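Local coordinates for oligopeptide ABC transporter, periplasmic oligopeptide-binding protein, putative (Thermotoga maritima MSB8, PDB 5IPW), which probably binds oligopeptides in the periplasm and delivers them to an ABC importer for uptake, at residues A[18-27]-A[39-49]; A[52-63]-A[603-611]. All blocks are in the same frame, centred on the assembly; numbering follows the deposited sequence.

Contact 1. Residues A[18-27]-A[39-49]; sequences ITEYHESPML and VEQRLPEEPLV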
loop_
_atom_site.group_PDB
_atom_site.type_symbol
_atom_site.label_atom_id
_atom_site.label_comp_id
_atom_site.label_asym_id
_atom_site.label_seq_id
_atom_site.Cartn_x
_atom_site.Cartn_y
_atom_site.Cartn_z
ATOM N N ILE A 18 5.669 -17.371 28.466
ATOM C CA ILE A 18 4.463 -18.056 28.065
ATOM C C ILE A 18 4.670 -19.503 28.491
ATOM O O ILE A 18 5.517 -20.200 27.927
ATOM C CB ILE A 18 4.249 -17.967 26.547
ATOM C CG1 ILE A 18 4.035 -16.519 26.131
ATOM C CG2 ILE A 18 3.042 -18.789 26.129
ATOM C CD1 ILE A 18 4.350 -16.259 24.680
ATOM N N THR A 19 3.908 -19.944 29.488
ATOM C CA THR A 19 4.143 -21.245 30.127
ATOM C C THR A 19 3.132 -22.325 29.728
ATOM O O THR A 19 3.274 -23.487 30.117
ATOM C CB THR A 19 4.121 -21.107 31.666
ATOM O OG1 THR A 19 2.817 -20.701 32.104
ATOM C CG2 THR A 19 5.154 -20.075 32.134
ATOM N N GLU A 20 2.132 -21.945 28.939
ATOM C CA GLU A 20 0.958 -22.775 28.733
ATOM C C GLU A 20 0.278 -22.310 27.454
ATOM O O GLU A 20 0.243 -21.104 27.176
ATOM C CB GLU A 20 0.015 -22.575 29.915
ATOM C CG GLU A 20 -0.607 -23.834 30.481
ATOM C CD GLU A 20 -1.569 -23.531 31.623
ATOM O OE1 GLU A 20 -1.314 -22.576 32.400
ATOM O OE2 GLU A 20 -2.588 -24.244 31.743
ATOM N N TYR A 21 -0.255 -23.249 26.672
ATOM C CA TYR A 21 -0.989 -22.894 25.454
ATOM C C TYR A 21 -2.469 -23.154 25.615
ATOM O O TYR A 21 -2.867 -24.114 26.276
ATOM C CB TYR A 21 -0.476 -23.668 24.250
ATOM C CG TYR A 21 0.916 -23.300 23.826
ATOM C CD1 TYR A 21 1.269 -21.980 23.627
ATOM C CD2 TYR A 21 1.875 -24.285 23.583
ATOM C CE1 TYR A 21 2.544 -21.640 23.227
ATOM C CE2 TYR A 21 3.159 -23.956 23.178
ATOM C CZ TYR A 21 3.484 -22.627 23.007
ATOM O OH TYR A 21 4.745 -22.266 22.609
ATOM N N HIS A 22 -3.274 -22.294 24.997
ATOM C CA HIS A 22 -4.728 -22.376 25.081
ATOM C C HIS A 22 -5.327 -22.370 23.689
ATOM O O HIS A 22 -4.657 -22.001 22.730
ATOM C CB HIS A 22 -5.260 -21.203 25.893
ATOM C CG HIS A 22 -4.643 -21.096 27.249
ATOM N ND1 HIS A 22 -5.004 -21.920 28.296
ATOM C CD2 HIS A 22 -3.671 -20.284 27.725
ATOM C CE1 HIS A 22 -4.285 -21.611 29.361
ATOM N NE2 HIS A 22 -3.465 -20.626 29.040
ATOM N N GLU A 23 -6.588 -22.775 23.584
ATOM C CA GLU A 23 -7.241 -22.934 22.286
ATOM C C GLU A 23 -8.694 -22.563 22.387
ATOM O O GLU A 23 -9.245 -22.529 23.481
ATOM C CB GLU A 23 -7.138 -24.390 21.835
ATOM C CG GLU A 23 -8.086 -25.330 22.581
ATOM C CD GLU A 23 -7.659 -26.785 22.540
ATOM O OE1 GLU A 23 -6.803 -27.108 21.710
ATOM O OE2 GLU A 23 -8.171 -27.609 23.329
ATOM N N SER A 24 -9.331 -22.319 21.248
ATOM C CA SER A 24 -10.752 -21.994 21.245
ATOM C C SER A 24 -11.554 -23.209 21.691
ATOM O O SER A 24 -11.211 -24.324 21.330
ATOM C CB SER A 24 -11.207 -21.569 19.860
ATOM O OG SER A 24 -12.549 -21.118 19.895
ATOM N N PRO A 25 -12.615 -23.003 22.487
ATOM C CA PRO A 25 -13.465 -24.118 22.923
ATOM C C PRO A 25 -13.865 -25.077 21.794
ATOM O O PRO A 25 -13.754 -26.290 21.960
ATOM C CB PRO A 25 -14.702 -23.411 23.485
ATOM C CG PRO A 25 -14.183 -22.112 23.998
ATOM C CD PRO A 25 -13.041 -21.726 23.095
ATOM N N MET A 26 -14.295 -24.542 20.654
ATOM C CA MET A 26 -14.679 -25.385 19.523
ATOM C C MET A 26 -13.569 -26.358 19.128
ATOM O O MET A 26 -13.847 -27.461 18.668
ATOM C CB MET A 26 -15.102 -24.543 18.306
ATOM C CG MET A 26 -13.973 -23.791 17.611
ATOM S SD MET A 26 -14.424 -23.092 16.012
ATOM C CE MET A 26 -14.123 -24.483 14.932
ATOM N N LEU A 27 -12.314 -25.952 19.289
ATOM C CA LEU A 27 -11.198 -26.850 19.001
ATOM C C LEU A 27 -11.002 -27.873 20.118
ATOM O O LEU A 27 -10.662 -29.023 19.847
ATOM C CB LEU A 27 -9.911 -26.062 18.758
ATOM C CG LEU A 27 -9.942 -25.102 17.572
ATOM C CD1 LEU A 27 -8.602 -24.402 17.433
ATOM C CD2 LEU A 27 -10.273 -25.829 16.278
ATOM N N VAL A 39 -3.586 -28.826 21.094
ATOM C CA VAL A 39 -2.930 -27.579 20.679
ATOM C C VAL A 39 -1.393 -27.625 20.767
ATOM O O VAL A 39 -0.700 -27.084 19.900
ATOM C CB VAL A 39 -3.513 -26.356 21.440
ATOM C CG1 VAL A 39 -3.370 -26.501 22.953
ATOM C CG2 VAL A 39 -2.876 -25.062 20.965
ATOM N N GLU A 40 -0.873 -28.295 21.792
ATOM C CA GLU A 40 0.579 -28.404 22.008
ATOM C C GLU A 40 1.263 -29.044 20.809
ATOM O O GLU A 40 2.385 -28.672 20.438
ATOM C CB GLU A 40 0.884 -29.244 23.257
ATOM C CG GLU A 40 0.519 -28.585 24.579
ATOM C CD GLU A 40 -0.958 -28.707 24.948
ATOM O OE1 GLU A 40 -1.655 -29.617 24.414
ATOM O OE2 GLU A 40 -1.417 -27.885 25.785
ATOM N N GLN A 41 0.568 -30.018 20.222
ATOM C CA GLN A 41 1.036 -30.730 19.042
ATOM C C GLN A 41 0.760 -29.964 17.742
ATOM O O GLN A 41 1.598 -29.965 16.827
ATOM C CB GLN A 41 0.366 -32.093 18.987
ATOM C CG GLN A 41 0.834 -32.963 17.833
ATOM C CD GLN A 41 0.220 -34.351 17.865
ATOM O OE1 GLN A 41 -0.130 -34.877 18.940
ATOM N NE2 GLN A 41 0.081 -34.957 16.684
ATOM N N ARG A 42 -0.416 -29.332 17.664
ATOM C CA ARG A 42 -0.813 -28.527 16.500
ATOM C C ARG A 42 0.114 -27.342 16.247
ATOM O O ARG A 42 0.479 -27.065 15.105
ATOM C CB ARG A 42 -2.208 -27.958 16.704
ATOM C CG ARG A 42 -3.364 -28.877 16.375
ATOM C CD ARG A 42 -4.659 -28.091 16.510
ATOM N NE ARG A 42 -5.272 -28.350 17.794
ATOM C CZ ARG A 42 -5.866 -27.462 18.580
ATOM N NH1 ARG A 42 -5.957 -26.179 18.277
ATOM N NH2 ARG A 42 -6.374 -27.887 19.714
ATOM N N LEU A 43 0.454 -26.620 17.311
ATOM C CA LEU A 43 1.357 -25.464 17.211
ATOM C C LEU A 43 2.783 -25.874 16.836
ATOM O O LEU A 43 3.191 -27.004 17.079
ATOM C CB LEU A 43 1.405 -24.707 18.540
ATOM C CG LEU A 43 0.139 -23.966 18.950
ATOM C CD1 LEU A 43 0.189 -23.664 20.434
ATOM C CD2 LEU A 43 -0.016 -22.683 18.151
ATOM N N PRO A 44 3.551 -24.948 16.251
ATOM C CA PRO A 44 4.968 -25.226 16.040
ATOM C C PRO A 44 5.739 -25.203 17.355
ATOM O O PRO A 44 5.156 -24.954 18.407
ATOM C CB PRO A 44 5.417 -24.078 15.142
ATOM C CG PRO A 44 4.497 -22.963 15.488
ATOM C CD PRO A 44 3.178 -23.602 15.786
ATOM N N GLU A 45 7.038 -25.471 17.291
ATOM C CA GLU A 45 7.877 -25.452 18.484
ATOM C C GLU A 45 8.043 -24.027 18.978
ATOM O O GLU A 45 8.071 -23.788 20.166
ATOM C CB GLU A 45 9.239 -26.075 18.201
ATOM C CG GLU A 45 9.191 -27.594 18.095
ATOM C CD GLU A 45 10.547 -28.227 17.796
ATOM O OE1 GLU A 45 11.568 -27.496 17.696
ATOM O OE2 GLU A 45 10.586 -29.469 17.657
ATOM N N GLU A 46 8.133 -23.087 18.050
ATOM C CA GLU A 46 8.310 -21.685 18.376
ATOM C C GLU A 46 7.295 -20.835 17.592
ATOM O O GLU A 46 7.626 -20.267 16.543
ATOM C CB GLU A 46 9.744 -21.253 18.053
ATOM C CG GLU A 46 10.834 -22.009 18.816
ATOM C CD GLU A 46 12.201 -21.339 18.705
ATOM O OE1 GLU A 46 12.681 -20.778 19.715
ATOM O OE2 GLU A 46 12.786 -21.352 17.603
ATOM N N PRO A 47 6.048 -20.745 18.097
ATOM C CA PRO A 47 5.033 -19.936 17.419
ATOM C C PRO A 47 5.366 -18.450 17.431
ATOM O O PRO A 47 6.107 -17.992 18.290
ATOM C CB PRO A 47 3.770 -20.186 18.257
ATOM C CG PRO A 47 4.277 -20.577 19.600
ATOM C CD PRO A 47 5.513 -21.378 19.318
ATOM N N LEU A 48 4.825 -17.706 16.476
ATOM C CA LEU A 48 4.899 -16.253 16.519
ATOM C C LEU A 48 4.124 -15.780 17.734
ATOM O O LEU A 48 3.131 -16.389 18.115
ATOM C CB LEU A 48 4.344 -15.647 15.227
ATOM C CG LEU A 48 4.224 -14.122 15.164
ATOM C CD1 LEU A 48 5.573 -13.439 15.275
ATOM C CD2 LEU A 48 3.543 -13.705 13.872
ATOM N N VAL A 49 4.606 -14.723 18.372
ATOM C CA VAL A 49 3.972 -14.192 19.571
ATOM C C VAL A 49 3.461 -12.809 19.247
ATOM O O VAL A 49 4.206 -11.964 18.759
ATOM C CB VAL A 49 4.950 -14.128 20.759
ATOM C CG1 VAL A 49 4.251 -13.601 22.005
ATOM C CG2 VAL A 49 5.535 -15.509 21.024
HETATM O O HOH W 1 0.136 -26.054 27.361
HETATM O O HOH W 2 -5.729 -29.302 23.168
#
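Tyr21 and Leu43 both carry CG anti to their own carbonyl carbon (chi1 -68° and -69°), and from these settings the tyrosine ring is brought beneath a leucine methyl. Leu43 CD1 sits over one face of the ring, 3.7 Å from its centroid, in a CH-pi contact. At the far end of the same side chain, Tyr21 OH reaches the ring of Pro47, 3.5 Å from Pro47 CG. Beyond it Ile18 CD1 and the two methyls of Val49 meet tip to tip, while Pro7 of helix 7-14 also packs on Tyr21. With an alanine in place of Tyr21, Leu43 CD1 and Pro47 would probably face a gap where the ring had lain. Polar links flank this apolar patch. One water accepts from Tyr21 N and donates to Glu40 OE2; a second accepts from Val39 N and donates to Glu23 OE1. Glu23 and Arg42 are placed as a salt bridge, but the two groups are modelled too close for its details to be trusted. Arg42 NE is held by Pro37 O. The chemistry thus implies attachment by apolar packing around Tyr21 and by two water bridges, and probably an ion pair, toward helix 39-42.

Contact 2. Residues A[52-63]-A[603-611]; sequences PVEKVGQFGGTW and NNFRNVPEF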
loop_
_atom_site.group_PDB
_atom_site.type_symbol
_atom_site.label_atom_id
_atom_site.label_comp_id
_atom_site.label_asym_id
_atom_site.label_seq_id
_atom_site.Cartn_x
_atom_site.Cartn_y
_atom_site.Cartn_z
ATOM N N PRO A 52 -1.445 -7.878 21.656
ATOM C CA PRO A 52 -2.685 -7.250 21.269
ATOM C C PRO A 52 -2.586 -5.752 21.059
ATOM O O PRO A 52 -1.816 -5.079 21.730
ATOM C CB PRO A 52 -3.601 -7.526 22.453
ATOM C CG PRO A 52 -3.104 -8.799 23.018
ATOM C CD PRO A 52 -1.629 -8.837 22.756
ATOM N N VAL A 53 -3.394 -5.247 20.135
ATOM C CA VAL A 53 -3.531 -3.819 19.935
ATOM C C VAL A 53 -4.061 -3.152 21.193
ATOM O O VAL A 53 -3.676 -2.036 21.504
ATOM C CB VAL A 53 -4.468 -3.505 18.750
ATOM C CG1 VAL A 53 -4.911 -2.051 18.764
ATOM C CG2 VAL A 53 -3.777 -3.836 17.440
ATOM N N GLU A 54 -4.942 -3.836 21.910
ATOM C CA GLU A 54 -5.698 -3.208 22.980
ATOM C C GLU A 54 -5.626 -4.017 24.256
ATOM O O GLU A 54 -5.323 -3.486 25.321
ATOM C CB GLU A 54 -7.150 -3.072 22.531
ATOM C CG GLU A 54 -8.002 -2.132 23.356
ATOM C CD GLU A 54 -9.454 -2.162 22.917
ATOM O OE1 GLU A 54 -10.340 -2.024 23.795
ATOM O OE2 GLU A 54 -9.705 -2.339 21.702
ATOM N N LYS A 55 -5.938 -5.299 24.156
ATOM C CA LYS A 55 -5.885 -6.165 25.306
ATOM C C LYS A 55 -5.941 -7.613 24.885
ATOM O O LYS A 55 -6.238 -7.926 23.735
ATOM C CB LYS A 55 -7.035 -5.858 26.259
ATOM C CG LYS A 55 -8.413 -6.041 25.650
ATOM C CD LYS A 55 -9.507 -5.490 26.558
ATOM C CE LYS A 55 -9.798 -6.438 27.702
ATOM N NZ LYS A 55 -10.879 -5.923 28.579
ATOM N N VAL A 56 -5.661 -8.494 25.834
ATOM C CA VAL A 56 -5.713 -9.918 25.580
ATOM C C VAL A 56 -7.163 -10.287 25.297
ATOM O O VAL A 56 -8.058 -9.901 26.038
ATOM C CB VAL A 56 -5.144 -10.721 26.769
ATOM C CG1 VAL A 56 -5.318 -12.225 26.562
ATOM C CG2 VAL A 56 -3.666 -10.396 26.952
ATOM N N GLY A 57 -7.382 -11.031 24.223
ATOM C CA GLY A 57 -8.731 -11.304 23.729
ATOM C C GLY A 57 -9.374 -12.568 24.262
ATOM O O GLY A 57 -8.766 -13.315 25.013
ATOM N N GLN A 58 -10.623 -12.789 23.858
ATOM C CA GLN A 58 -11.408 -13.962 24.242
ATOM C C GLN A 58 -11.790 -14.717 22.993
ATOM O O GLN A 58 -12.001 -14.120 21.934
ATOM C CB GLN A 58 -12.679 -13.552 24.972
ATOM C CG GLN A 58 -12.430 -12.889 26.310
ATOM C CD GLN A 58 -13.696 -12.318 26.917
ATOM O OE1 GLN A 58 -14.258 -11.352 26.407
ATOM N NE2 GLN A 58 -14.150 -12.911 28.017
ATOM N N PHE A 59 -11.874 -16.034 23.123
ATOM C CA PHE A 59 -12.169 -16.900 21.995
ATOM C C PHE A 59 -13.665 -16.922 21.705
ATOM O O PHE A 59 -14.488 -16.945 22.627
ATOM C CB PHE A 59 -11.731 -18.334 22.289
ATOM C CG PHE A 59 -10.265 -18.567 22.154
ATOM C CD1 PHE A 59 -9.637 -18.372 20.935
ATOM C CD2 PHE A 59 -9.515 -19.026 23.234
ATOM C CE1 PHE A 59 -8.280 -18.598 20.798
ATOM C CE2 PHE A 59 -8.159 -19.255 23.105
ATOM C CZ PHE A 59 -7.540 -19.047 21.882
ATOM N N GLY A 60 -13.998 -16.931 20.421
ATOM C CA GLY A 60 -15.335 -17.250 19.970
ATOM C C GLY A 60 -15.865 -16.277 18.954
ATOM O O GLY A 60 -15.164 -15.354 18.540
ATOM N N GLY A 61 -17.110 -16.515 18.539
ATOM C CA GLY A 61 -17.883 -15.545 17.778
ATOM C C GLY A 61 -17.816 -15.700 16.278
ATOM O O GLY A 61 -16.955 -16.406 15.739
ATOM N N THR A 62 -18.756 -15.036 15.608
ATOM C CA THR A 62 -18.796 -14.971 14.158
ATOM C C THR A 62 -18.769 -13.509 13.768
ATOM O O THR A 62 -19.637 -12.731 14.154
ATOM C CB THR A 62 -20.043 -15.661 13.558
ATOM O OG1 THR A 62 -20.020 -17.061 13.870
ATOM C CG2 THR A 62 -20.075 -15.517 12.043
ATOM N N TRP A 63 -17.756 -13.164 12.991
ATOM C CA TRP A 63 -17.499 -11.814 12.558
ATOM C C TRP A 63 -18.277 -11.590 11.262
ATOM O O TRP A 63 -17.937 -12.155 10.212
ATOM C CB TRP A 63 -15.978 -11.652 12.381
ATOM C CG TRP A 63 -15.463 -10.411 11.733
ATOM C CD1 TRP A 63 -16.159 -9.287 11.374
ATOM C CD2 TRP A 63 -14.101 -10.161 11.397
ATOM N NE1 TRP A 63 -15.304 -8.357 10.807
ATOM C CE2 TRP A 63 -14.036 -8.872 10.820
ATOM C CE3 TRP A 63 -12.921 -10.903 11.533
ATOM C CZ2 TRP A 63 -12.840 -8.320 10.375
ATOM C CZ3 TRP A 63 -11.743 -10.359 11.088
ATOM C CH2 TRP A 63 -11.705 -9.077 10.515
ATOM N N ASN A 603 -19.057 -1.902 19.177
ATOM C CA ASN A 603 -18.482 -1.597 20.478
ATOM C C ASN A 603 -17.917 -2.809 21.207
ATOM O O ASN A 603 -17.070 -2.651 22.084
ATOM C CB ASN A 603 -19.519 -0.909 21.367
ATOM C CG ASN A 603 -19.890 0.462 20.859
ATOM O OD1 ASN A 603 -19.101 1.115 20.182
ATOM N ND2 ASN A 603 -21.098 0.901 21.170
ATOM N N ASN A 604 -18.391 -4.004 20.853
ATOM C CA ASN A 604 -17.894 -5.236 21.466
ATOM C C ASN A 604 -16.885 -5.969 20.573
ATOM O O ASN A 604 -16.524 -7.120 20.839
ATOM C CB ASN A 604 -19.059 -6.156 21.837
ATOM C CG ASN A 604 -19.738 -6.777 20.628
ATOM O OD1 ASN A 604 -19.791 -6.182 19.543
ATOM N ND2 ASN A 604 -20.271 -7.987 20.814
ATOM N N PHE A 605 -16.447 -5.284 19.517
ATOM C CA PHE A 605 -15.464 -5.805 18.590
ATOM C C PHE A 605 -14.156 -5.062 18.834
ATOM O O PHE A 605 -14.058 -3.855 18.588
ATOM C CB PHE A 605 -15.932 -5.620 17.149
ATOM C CG PHE A 605 -15.173 -6.457 16.167
ATOM C CD1 PHE A 605 -13.972 -6.013 15.645
ATOM C CD2 PHE A 605 -15.651 -7.704 15.787
ATOM C CE1 PHE A 605 -13.265 -6.791 14.747
ATOM C CE2 PHE A 605 -14.957 -8.484 14.885
ATOM C CZ PHE A 605 -13.760 -8.026 14.361
ATOM N N ARG A 606 -13.151 -5.791 19.305
ATOM C CA ARG A 606 -12.005 -5.184 19.960
ATOM C C ARG A 606 -10.683 -5.497 19.292
ATOM O O ARG A 606 -10.637 -6.254 18.324
ATOM C CB ARG A 606 -11.996 -5.630 21.420
ATOM C CG ARG A 606 -13.073 -4.951 22.244
ATOM C CD ARG A 606 -12.722 -3.487 22.437
ATOM N NE ARG A 606 -13.846 -2.605 22.184
ATOM C CZ ARG A 606 -13.779 -1.274 22.182
ATOM N NH1 ARG A 606 -12.633 -0.644 22.410
ATOM N NH2 ARG A 606 -14.878 -0.564 21.948
ATOM N N ASN A 607 -9.614 -4.889 19.818
ATOM C CA ASN A 607 -8.251 -4.994 19.271
ATOM C C ASN A 607 -8.141 -4.389 17.872
ATOM O O ASN A 607 -7.270 -4.773 17.088
ATOM C CB ASN A 607 -7.733 -6.452 19.288
ATOM C CG ASN A 607 -7.169 -6.876 20.647
ATOM O OD1 ASN A 607 -6.907 -6.063 21.521
ATOM N ND2 ASN A 607 -6.973 -8.166 20.810
ATOM N N VAL A 608 -9.021 -3.434 17.571
ATOM C CA VAL A 608 -8.971 -2.698 16.310
ATOM C C VAL A 608 -8.324 -1.346 16.593
ATOM O O VAL A 608 -8.795 -0.622 17.463
ATOM C CB VAL A 608 -10.377 -2.460 15.714
ATOM C CG1 VAL A 608 -10.272 -1.843 14.332
ATOM C CG2 VAL A 608 -11.163 -3.765 15.624
ATOM N N PRO A 609 -7.246 -1.000 15.859
ATOM C CA PRO A 609 -6.540 0.267 16.084
ATOM C C PRO A 609 -7.394 1.503 15.835
ATOM O O PRO A 609 -8.111 1.566 14.842
ATOM C CB PRO A 609 -5.387 0.235 15.067
ATOM C CG PRO A 609 -5.269 -1.169 14.638
ATOM C CD PRO A 609 -6.609 -1.809 14.810
ATOM N N GLU A 610 -7.276 2.481 16.723
ATOM C CA GLU A 610 -8.002 3.738 16.608
ATOM C C GLU A 610 -7.598 4.474 15.339
ATOM O O GLU A 610 -8.446 4.880 14.544
ATOM C CB GLU A 610 -7.721 4.609 17.831
ATOM C CG GLU A 610 -8.741 5.707 18.061
ATOM C CD GLU A 610 -8.413 6.590 19.259
ATOM O OE1 GLU A 610 -8.687 7.806 19.187
ATOM O OE2 GLU A 610 -7.885 6.080 20.271
ATOM N N PHE A 611 -6.291 4.631 15.153
ATOM C CA PHE A 611 -5.735 5.322 13.990
ATOM C C PHE A 611 -5.001 4.327 13.099
ATOM O O PHE A 611 -4.445 3.337 13.577
ATOM C CB PHE A 611 -4.775 6.431 14.434
ATOM C CG PHE A 611 -5.369 7.385 15.437
ATOM C CD1 PHE A 611 -6.221 8.410 15.029
ATOM C CD2 PHE A 611 -5.082 7.257 16.794
ATOM C CE1 PHE A 611 -6.769 9.288 15.953
ATOM C CE2 PHE A 611 -5.626 8.131 17.722
ATOM C CZ PHE A 611 -6.474 9.147 17.299
HETATM O O HOH W 3 -10.333 -1.784 19.206
#
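The indole of Trp63 receives the edge of the Phe605 ring on one face: Phe605 CZ lies above the ring system, 3.7 Å from Trp63 CE2, and the planes are inclined at 54° in an edge-to-face pair. In the plane of the phenyl ring, Val608 CG2 of its own segment sits at the edge. The Arg606 guanidinium is engaged along its rim, with Glu54 at one part and Asn603 O at another, the latter gripped side-on by both NE and NH2. Glu54 has CG anti to the backbone N (chi1 -165°) and runs extended, which carries its carboxylate to Arg606 and the Asn607 N-H. Arg606 NH1 donates to Glu54 OE1 at 3.0 Å, on the syn side but tilted out of the carboxylate plane, within a salt bridge whose planes stand 82° apart. Glu54 OE2 takes the backbone N-H of Asn607 from above the carboxylate plane and a hydrogen bond from a water that also donates to Val608 O. Asn607 binds through both ends of its amide. Its OD1 accepts a nearly straight bond from Lys55 N, 2.9 Å long and in the carbonyl plane, and a more bent one from Glu54 N; ND2 returns a bond to Lys55 O and another to Gln628 O. Around this junction, Phe605 and Asn607 pack on strand 630-631, Val608 lies against strand 326-333, and Trp63, on strand 62-67, touches Val277 of strand 276-281 and donates from NE1 to Met299 O.

Both contacts are partly buried and lie on the same side of the chain's centre, about 19 Å apart between their centres, contact 2 being the nearer to it. Contact 1 is local, folding the segment that leads into helix 25-32 back beside helix 39-42 and the start of strand 48-51; contact 2 joins parts of the chain 540 residues apart, tying an early loop and strand 62-67 to the C-terminal region. Their chemistry differs too: both have a Glu–Arg pair, uncertain in contact 1, and water links, but contact 2 adds direct hydrogen bonds to backbone groups and an edge-to-face aromatic pair. Phe59, in residues 52-63 though not itself touching 603-611, packs on Glu23, Ser24 and Pro25 of contact 1.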